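Local coordinates for protein prefoldin beta subunit 2 (Thermococcus sp., PDB 3AEI) that probably serves as a subunit of prefoldin, a chaperone that captures unfolded proteins and delivers them to a group II chaperonin, at residues A[10-15]-A[81-86]; A[34-37]-A[43-46]; A[3-8]-A[88-93]. One frame throughout, in Å; residues are numbered along the deposited sequence.

Contact 1 of 3, residues A[10-15]-A[81-86]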
loop_
_atom_site.group_PDB
_atom_site.type_symbol
_atom_site.label_atom_id
_atom_site.label_comp_id
_atom_site.label_asym_id
_atom_site.label_seq_id
_atom_site.Cartn_x
_atom_site.Cartn_y
_atom_site.Cartn_z
ATOM N N GLN A 10 20.407 2.307 18.333
ATOM C CA GLN A 10 20.338 1.766 16.992
ATOM C C GLN A 10 18.909 1.489 16.560
ATOM O O GLN A 10 18.564 1.681 15.390
ATOM C CB GLN A 10 21.168 0.482 16.905
ATOM C CG GLN A 10 22.621 0.745 17.063
ATOM C CD GLN A 10 23.406 -0.547 17.278
ATOM O OE1 GLN A 10 22.848 -1.564 17.702
ATOM N NE2 GLN A 10 24.705 -0.505 16.995
ATOM N N LEU A 11 18.090 1.031 17.507
ATOM C CA LEU A 11 16.688 0.743 17.209
ATOM C C LEU A 11 15.978 2.056 16.851
ATOM O O LEU A 11 15.194 2.105 15.907
ATOM C CB LEU A 11 16.004 0.149 18.427
ATOM C CG LEU A 11 15.032 -1.013 18.230
ATOM C CD1 LEU A 11 13.936 -0.870 19.284
ATOM C CD2 LEU A 11 14.427 -1.022 16.823
ATOM N N GLU A 12 16.266 3.108 17.606
ATOM C CA GLU A 12 15.647 4.405 17.364
ATOM C C GLU A 12 16.104 4.974 16.035
ATOM O O GLU A 12 15.300 5.510 15.262
ATOM C CB GLU A 12 16.004 5.382 18.482
ATOM C CG GLU A 12 15.212 6.665 18.398
ATOM C CD GLU A 12 15.629 7.677 19.437
ATOM O OE1 GLU A 12 16.445 7.321 20.316
ATOM O OE2 GLU A 12 15.139 8.829 19.371
ATOM N N LEU A 13 17.392 4.823 15.751
ATOM C CA LEU A 13 17.939 5.330 14.508
ATOM C C LEU A 13 17.289 4.637 13.305
ATOM O O LEU A 13 16.913 5.287 12.317
ATOM C CB LEU A 13 19.449 5.137 14.520
ATOM C CG LEU A 13 20.185 5.507 13.248
ATOM C CD1 LEU A 13 20.117 7.026 13.055
ATOM C CD2 LEU A 13 21.652 5.069 13.372
ATOM N N GLN A 14 17.124 3.317 13.377
ATOM C CA GLN A 14 16.521 2.601 12.267
ATOM C C GLN A 14 15.088 3.067 12.029
ATOM O O GLN A 14 14.661 3.227 10.887
ATOM C CB GLN A 14 16.502 1.088 12.532
ATOM C CG GLN A 14 15.714 0.283 11.468
ATOM C CD GLN A 14 14.233 0.071 11.814
ATOM O OE1 GLN A 14 13.341 0.489 11.073
ATOM N NE2 GLN A 14 13.972 -0.593 12.939
ATOM N N GLN A 15 14.348 3.327 13.102
ATOM C CA GLN A 15 12.969 3.717 12.897
ATOM C C GLN A 15 12.880 5.086 12.271
ATOM O O GLN A 15 12.020 5.313 11.403
ATOM C CB GLN A 15 12.198 3.625 14.213
ATOM C CG GLN A 15 12.174 2.198 14.753
ATOM C CD GLN A 15 11.356 2.060 16.024
ATOM O OE1 GLN A 15 11.079 3.048 16.698
ATOM N NE2 GLN A 15 10.994 0.824 16.371
ATOM N N LYS A 81 16.579 14.030 9.836
ATOM C CA LYS A 81 18.010 13.890 9.624
ATOM C C LYS A 81 18.782 14.518 10.796
ATOM O O LYS A 81 19.849 14.040 11.179
ATOM C CB LYS A 81 18.442 14.491 8.264
ATOM C CG LYS A 81 18.029 13.596 7.060
ATOM C CD LYS A 81 18.491 14.082 5.673
ATOM C CE LYS A 81 19.952 13.741 5.407
ATOM N NZ LYS A 81 20.341 13.988 3.983
ATOM N N LYS A 82 18.238 15.562 11.394
ATOM C CA LYS A 82 18.945 16.160 12.514
ATOM C C LYS A 82 18.875 15.206 13.726
ATOM O O LYS A 82 19.851 15.104 14.480
ATOM C CB LYS A 82 18.388 17.568 12.784
ATOM C CG LYS A 82 18.206 17.929 14.219
ATOM C CD LYS A 82 16.936 17.291 14.730
ATOM C CE LYS A 82 15.681 18.019 14.279
ATOM N NZ LYS A 82 14.483 17.375 14.885
ATOM N N ARG A 83 17.757 14.490 13.899
ATOM C CA ARG A 83 17.641 13.510 14.994
ATOM C C ARG A 83 18.601 12.343 14.706
ATOM O O ARG A 83 19.223 11.813 15.631
ATOM C CB ARG A 83 16.206 12.957 15.137
ATOM C CG ARG A 83 15.194 13.849 15.902
ATOM C CD ARG A 83 13.763 13.207 16.010
ATOM N NE ARG A 83 13.736 12.004 16.848
ATOM C CZ ARG A 83 12.765 11.090 16.850
ATOM N NH1 ARG A 83 11.712 11.229 16.055
ATOM N NH2 ARG A 83 12.855 10.023 17.642
ATOM N N GLU A 84 18.734 11.947 13.439
ATOM C CA GLU A 84 19.652 10.843 13.087
ATOM C C GLU A 84 21.081 11.278 13.406
ATOM O O GLU A 84 21.913 10.479 13.818
ATOM C CB GLU A 84 19.610 10.515 11.592
ATOM C CG GLU A 84 18.301 9.985 11.081
ATOM C CD GLU A 84 18.300 9.808 9.568
ATOM O OE1 GLU A 84 19.335 9.369 9.007
ATOM O OE2 GLU A 84 17.252 10.100 8.932
ATOM N N LYS A 85 21.351 12.559 13.169
ATOM C CA LYS A 85 22.664 13.146 13.394
ATOM C C LYS A 85 23.043 13.021 14.863
ATOM O O LYS A 85 24.132 12.540 15.204
ATOM C CB LYS A 85 22.621 14.621 12.978
ATOM C CG LYS A 85 23.885 15.429 13.245
ATOM C CD LYS A 85 25.017 15.054 12.303
ATOM C CE LYS A 85 25.975 16.234 12.089
ATOM N NZ LYS A 85 26.493 16.816 13.366
ATOM N N GLU A 86 22.126 13.428 15.729
ATOM C CA GLU A 86 22.354 13.366 17.175
ATOM C C GLU A 86 22.661 11.940 17.638
ATOM O O GLU A 86 23.621 11.701 18.388
ATOM C CB GLU A 86 21.124 13.874 17.919
ATOM C CG GLU A 86 20.799 15.325 17.615
ATOM C CD GLU A 86 19.400 15.732 18.055
ATOM O OE1 GLU A 86 19.097 16.943 17.997
ATOM O OE2 GLU A 86 18.601 14.851 18.450
#
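Glu-12 and Leu-13 on helix 2-37 meet Arg-83 and Glu-84 on helix 59-93 in an interhelical contact that sets a salt bridge beside an apolar touch, in the long two-helix arm of the subunit. OE2 of Glu-12 receives a hydrogen bond from NH2 of Arg-83 at 3.1 Å, with an N-H...O angle of 157°. The acceptor lies in the guanidinium plane, at its edge, and uses the lone pair turned away from its sister oxygen. Carboxylate and guanidinium are nevertheless twisted about 50° apart, which suits a single bond better than a two-pronged pairing. Glu-12 reaches across because its chain is extended, with CG anti to the backbone N (chi1 -171°); Arg-83 bends at chi3 and meets it at about a right angle. Putting an alanine in place of Glu-12 would probably leave the Arg-83 guanidinium without this carboxylate and freer to swing. Next to the bridge, CD1 of Leu-13 lies 3.8 Å from CB of Glu-84, and CG of that glutamate is also close, so the methyl rests against the aliphatic root of an acidic residue. The carboxylate of Glu-84 turns instead to a salt bridge with Arg-20, while Ile-87 adds to the apolar side of Leu-13. Apolar side chains between the helices, with ion pairs along the margin, are typical of an antiparallel coiled coil, here that of the prefoldin arm.

Contact 2 of 3, residues A[34-37]-A[43-46]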
loop_
_atom_site.group_PDB
_atom_site.type_symbol
_atom_site.label_atom_id
_atom_site.label_comp_id
_atom_site.label_asym_id
_atom_site.label_seq_id
_atom_site.Cartn_x
_atom_site.Cartn_y
_atom_site.Cartn_z
ATOM N N GLU A 34 7.163 16.411 -11.788
ATOM C CA GLU A 34 7.213 17.842 -12.158
ATOM C C GLU A 34 8.021 18.022 -13.438
ATOM O O GLU A 34 7.631 18.762 -14.332
ATOM C CB GLU A 34 7.830 18.658 -11.031
ATOM C CG GLU A 34 7.527 20.144 -11.118
ATOM C CD GLU A 34 8.036 20.871 -9.889
ATOM O OE1 GLU A 34 7.411 21.865 -9.474
ATOM O OE2 GLU A 34 9.062 20.437 -9.332
ATOM N N GLY A 35 9.133 17.303 -13.541
ATOM C CA GLY A 35 9.933 17.410 -14.753
ATOM C C GLY A 35 9.165 17.022 -15.999
ATOM O O GLY A 35 9.329 17.665 -17.043
ATOM N N ILE A 36 8.326 15.988 -15.904
ATOM C CA ILE A 36 7.539 15.536 -17.038
ATOM C C ILE A 36 6.414 16.519 -17.358
ATOM O O ILE A 36 6.154 16.873 -18.531
ATOM C CB ILE A 36 6.899 14.172 -16.765
ATOM C CG1 ILE A 36 8.014 13.133 -16.547
ATOM C CG2 ILE A 36 5.939 13.801 -17.891
ATOM C CD1 ILE A 36 7.546 11.739 -16.360
ATOM N N ILE A 37 5.734 16.952 -16.305
ATOM C CA ILE A 37 4.606 17.855 -16.475
ATOM C C ILE A 37 5.013 19.173 -17.101
ATOM O O ILE A 37 4.229 19.785 -17.827
ATOM C CB ILE A 37 3.951 18.106 -15.095
ATOM C CG1 ILE A 37 3.251 16.819 -14.640
ATOM C CG2 ILE A 37 2.941 19.246 -15.161
ATOM C CD1 ILE A 37 2.966 16.798 -13.097
ATOM N N GLU A 43 -0.160 18.046 -24.580
ATOM C CA GLU A 43 -1.229 17.607 -23.715
ATOM C C GLU A 43 -0.963 16.349 -22.926
ATOM O O GLU A 43 -0.646 15.296 -23.483
ATOM C CB GLU A 43 -2.515 17.425 -24.527
ATOM C CG GLU A 43 -3.610 18.455 -24.241
ATOM C CD GLU A 43 -3.120 19.900 -24.297
ATOM O OE1 GLU A 43 -2.611 20.402 -23.269
ATOM O OE2 GLU A 43 -3.243 20.532 -25.372
ATOM N N ARG A 44 -1.056 16.492 -21.611
ATOM C CA ARG A 44 -0.933 15.369 -20.697
ATOM C C ARG A 44 -1.972 15.618 -19.640
ATOM O O ARG A 44 -1.930 16.646 -18.932
ATOM C CB ARG A 44 0.407 15.294 -19.949
ATOM C CG ARG A 44 1.637 14.899 -20.757
ATOM C CD ARG A 44 2.895 14.940 -19.855
ATOM N NE ARG A 44 4.127 14.882 -20.655
ATOM C CZ ARG A 44 4.680 13.764 -21.129
ATOM N NH1 ARG A 44 4.133 12.574 -20.887
ATOM N NH2 ARG A 44 5.783 13.826 -21.847
ATOM N N ARG A 45 -2.893 14.677 -19.528
ATOM C CA ARG A 45 -3.899 14.750 -18.496
ATOM C C ARG A 45 -3.190 14.374 -17.191
ATOM O O ARG A 45 -2.222 13.618 -17.202
ATOM C CB ARG A 45 -5.022 13.757 -18.784
ATOM C CG ARG A 45 -5.904 14.183 -19.977
ATOM C CD ARG A 45 -7.155 13.299 -19.989
ATOM N NE ARG A 45 -8.024 13.498 -21.140
ATOM C CZ ARG A 45 -9.073 14.311 -21.164
ATOM N NH1 ARG A 45 -9.389 15.021 -20.090
ATOM N NH2 ARG A 45 -9.821 14.397 -22.258
ATOM N N ILE A 46 -3.661 14.937 -16.081
ATOM C CA ILE A 46 -3.087 14.644 -14.771
ATOM C C ILE A 46 -4.237 14.382 -13.788
ATOM O O ILE A 46 -5.293 15.042 -13.824
ATOM C CB ILE A 46 -2.263 15.826 -14.227
ATOM C CG1 ILE A 46 -1.151 16.209 -15.237
ATOM C CG2 ILE A 46 -1.623 15.424 -12.922
ATOM C CD1 ILE A 46 -0.591 17.674 -15.000
HETATM O O HOH W 1 4.140 17.615 -21.044
#
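A methyl of Ile-36 sits over the centre of one face of the Arg-44 guanidinium, CG2 of Ile-36 lying 3.5 Å from CZ of Arg-44. The two side chains cross at about a right angle, so the isoleucine branch meets the planar group head-on rather than running beside it. Arg-44 attains this position with its chain extended from CG to NE, and its CD and NE also pass within packing distance of the same methyl. The edge of the guanidinium is used differently. Water 1 lies in its plane and accepts a hydrogen bond from NE of Arg-44 at 2.8 Å; the same water donates a weak bond of 3.3 Å to O of Ile-36, a carbonyl that is also bonded by Ser-39.

Beyond this, Ile-37 and Ile-46 meet through purely apolar atoms. CD1 of Ile-46 noses into the surface of Ile-37, 3.9 Å from its CG2 and nearly as close to CG1 and CD1. The CB of Ile-46 already points to the helix, and the extended chi2 (161°) carries CD1 on to it. The contact joins the end of the coiled-coil helix to the loop leading into the hairpin of strands 46-50 and 53-57, where Phe-50 and Val-55 of the second subunit pack, consistent with the oligomeric base of prefoldin. In that subunit O of Glu-56 accepts from NH1 of Arg-44, and Glu-61 forms a salt bridge with NH2. Arg-44 therefore does several jobs: its face packs against the helix end, NE holds the water, and NH1 and NH2 tie the loop to a neighbouring subunit.

Contact 3 of 3, residues A[3-8]-A[88-93]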
loop_
_atom_site.group_PDB
_atom_site.type_symbol
_atom_site.label_atom_id
_atom_site.label_comp_id
_atom_site.label_asym_id
_atom_site.label_seq_id
_atom_site.Cartn_x
_atom_site.Cartn_y
_atom_site.Cartn_z
ATOM N N ALA A 3 26.463 -2.048 25.525
ATOM C CA ALA A 3 25.891 -2.757 24.397
ATOM C C ALA A 3 24.373 -2.533 24.301
ATOM O O ALA A 3 23.824 -2.375 23.208
ATOM C CB ALA A 3 26.199 -4.242 24.507
ATOM N N VAL A 4 23.705 -2.524 25.445
ATOM C CA VAL A 4 22.259 -2.338 25.486
ATOM C C VAL A 4 21.857 -0.897 25.146
ATOM O O VAL A 4 20.878 -0.678 24.418
ATOM C CB VAL A 4 21.715 -2.804 26.865
ATOM C CG1 VAL A 4 20.260 -2.373 27.052
ATOM C CG2 VAL A 4 21.846 -4.338 26.945
ATOM N N ARG A 5 22.611 0.077 25.653
ATOM C CA ARG A 5 22.328 1.482 25.373
ATOM C C ARG A 5 22.532 1.707 23.869
ATOM O O ARG A 5 21.769 2.433 23.230
ATOM C CB ARG A 5 23.270 2.379 26.186
ATOM C CG ARG A 5 22.781 3.809 26.414
ATOM C CD ARG A 5 23.050 4.700 25.221
ATOM N NE ARG A 5 22.616 6.081 25.434
ATOM C CZ ARG A 5 21.348 6.483 25.460
ATOM N NH1 ARG A 5 20.362 5.613 25.292
ATOM N NH2 ARG A 5 21.067 7.763 25.640
ATOM N N ALA A 6 23.560 1.078 23.304
ATOM C CA ALA A 6 23.827 1.215 21.882
ATOM C C ALA A 6 22.713 0.569 21.060
ATOM O O ALA A 6 22.257 1.141 20.069
ATOM C CB ALA A 6 25.176 0.580 21.512
ATOM N N TYR A 7 22.256 -0.610 21.472
ATOM C CA TYR A 7 21.207 -1.307 20.715
ATOM C C TYR A 7 19.944 -0.455 20.665
ATOM O O TYR A 7 19.282 -0.352 19.634
ATOM C CB TYR A 7 20.892 -2.656 21.357
ATOM C CG TYR A 7 19.748 -3.380 20.696
ATOM C CD1 TYR A 7 19.920 -4.044 19.487
ATOM C CD2 TYR A 7 18.507 -3.432 21.312
ATOM C CE1 TYR A 7 18.880 -4.755 18.916
ATOM C CE2 TYR A 7 17.470 -4.130 20.755
ATOM C CZ TYR A 7 17.655 -4.789 19.565
ATOM O OH TYR A 7 16.597 -5.487 19.037
ATOM N N GLU A 8 19.607 0.160 21.787
ATOM C CA GLU A 8 18.418 1.003 21.838
ATOM C C GLU A 8 18.576 2.275 21.014
ATOM O O GLU A 8 17.595 2.796 20.479
ATOM C CB GLU A 8 18.065 1.316 23.284
ATOM C CG GLU A 8 17.731 0.048 24.048
ATOM C CD GLU A 8 17.241 0.315 25.440
ATOM O OE1 GLU A 8 17.019 -0.661 26.185
ATOM O OE2 GLU A 8 17.074 1.502 25.785
ATOM N N MET A 88 23.677 9.336 15.818
ATOM C CA MET A 88 24.934 8.815 15.306
ATOM C C MET A 88 26.097 9.335 16.150
ATOM O O MET A 88 27.086 8.629 16.363
ATOM C CB MET A 88 25.103 9.185 13.828
ATOM C CG MET A 88 24.097 8.475 12.953
ATOM S SD MET A 88 24.294 8.816 11.203
ATOM C CE MET A 88 23.532 10.392 11.078
ATOM N N GLU A 89 25.970 10.559 16.647
ATOM C CA GLU A 89 27.019 11.134 17.475
ATOM C C GLU A 89 27.079 10.418 18.823
ATOM O O GLU A 89 28.166 10.158 19.342
ATOM C CB GLU A 89 26.781 12.632 17.686
ATOM C CG GLU A 89 26.702 13.434 16.398
ATOM C CD GLU A 89 26.492 14.923 16.639
ATOM O OE1 GLU A 89 25.766 15.272 17.597
ATOM O OE2 GLU A 89 27.042 15.742 15.861
ATOM N N GLU A 90 25.924 10.098 19.397
ATOM C CA GLU A 90 25.923 9.399 20.683
ATOM C C GLU A 90 26.583 8.045 20.489
ATOM O O GLU A 90 27.423 7.625 21.284
ATOM C CB GLU A 90 24.511 9.171 21.209
ATOM C CG GLU A 90 23.801 10.387 21.746
ATOM C CD GLU A 90 22.458 10.032 22.373
ATOM O OE1 GLU A 90 22.438 9.245 23.345
ATOM O OE2 GLU A 90 21.422 10.535 21.891
ATOM N N LEU A 91 26.186 7.358 19.427
ATOM C CA LEU A 91 26.745 6.051 19.138
ATOM C C LEU A 91 28.259 6.150 19.006
ATOM O O LEU A 91 28.979 5.242 19.407
ATOM C CB LEU A 91 26.138 5.475 17.852
ATOM C CG LEU A 91 24.725 4.918 18.078
ATOM C CD1 LEU A 91 24.043 4.582 16.765
ATOM C CD2 LEU A 91 24.818 3.691 18.948
ATOM N N SER A 92 28.739 7.268 18.466
ATOM C CA SER A 92 30.176 7.453 18.283
ATOM C C SER A 92 30.893 7.671 19.619
ATOM O O SER A 92 31.990 7.151 19.833
ATOM C CB SER A 92 30.427 8.631 17.338
ATOM O OG SER A 92 31.577 8.392 16.553
ATOM N N LYS A 93 30.273 8.429 20.519
ATOM C CA LYS A 93 30.854 8.695 21.833
ATOM C C LYS A 93 30.948 7.445 22.719
ATOM O O LYS A 93 31.737 7.411 23.660
ATOM C CB LYS A 93 30.036 9.763 22.566
ATOM C CG LYS A 93 30.053 11.125 21.899
ATOM C CD LYS A 93 29.045 12.081 22.535
ATOM C CE LYS A 93 29.011 13.425 21.809
ATOM N NZ LYS A 93 27.940 14.320 22.333
#
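The CA atoms of Ala-6 and Leu-91 lie 6.3 Å apart where helix 2-37 and helix 59-93, running antiparallel, come together near the two chain ends. The short side chain of Ala-6 lets the leucine methyl come down on the backbone: CD2 of Leu-91 is 4.0 Å from CB of Ala-6. The same methyl also rests against the first helix itself, 3.8 Å from O of Ala-6 and similarly near its CA, so that one leucine branch lies over the small patch offered by the alanine. In Leu-91 the first torsion (chi1 -77°) puts CG beside the backbone N and helps turn the CD2 branch to the Ala-6 backbone. Leu-9, about one turn further along helix 2-37, also touches this leucine and extends the apolar seam.

At the margin, NH2 of Arg-5 pairs with OE1 of Glu-90 at 3.1 Å. This is an ion pair without a hydrogen bond of good geometry: the carboxylate oxygen approaches the guanidinium obliquely, and the planes of the two groups stand 60° apart. Arg-5 bends at chi2 to bring its guanidinium over to the other helix and crosses Glu-90 at about a right angle. Since Arg-5 was modelled in two conformers, the pairing is doubtful as a permanent link. Glu-90, whose chain is extended beyond CG, also leans on Leu-9.

In prefoldins the tips of the coiled-coil arms receive unfolded protein, and this end of the helix pair is probably such a tip. Here the alanine-leucine touch gives the helices a small apolar meeting point, while the ion pair, which Arg-5 may make only part of the time, probably adds a modest electrostatic attraction at the surface.

How the contacts relate
Contacts 1 and 3 are successive steps along one helix pair, their centres about 10 Å apart, and they join directly: CD2 of Leu-13 packs against CD1 of Leu-91 at 4.2 Å, and CG of Gln-10 touches the same leucine methyl. Contact 2 lies at the other end of helix 2-37, its centre about 36 Å from that of contact 1 and 46 Å from that of contact 3, on the opposite side of the chain's centre. Along the chain the three are nested, contact 2 innermost and contact 3 outermost. Contacts 1 and 3 thus hold neighbouring turns of the helix pair toward the chain ends, whereas contact 2 lies where the second subunit touches the chain, probably part of the oligomeric base.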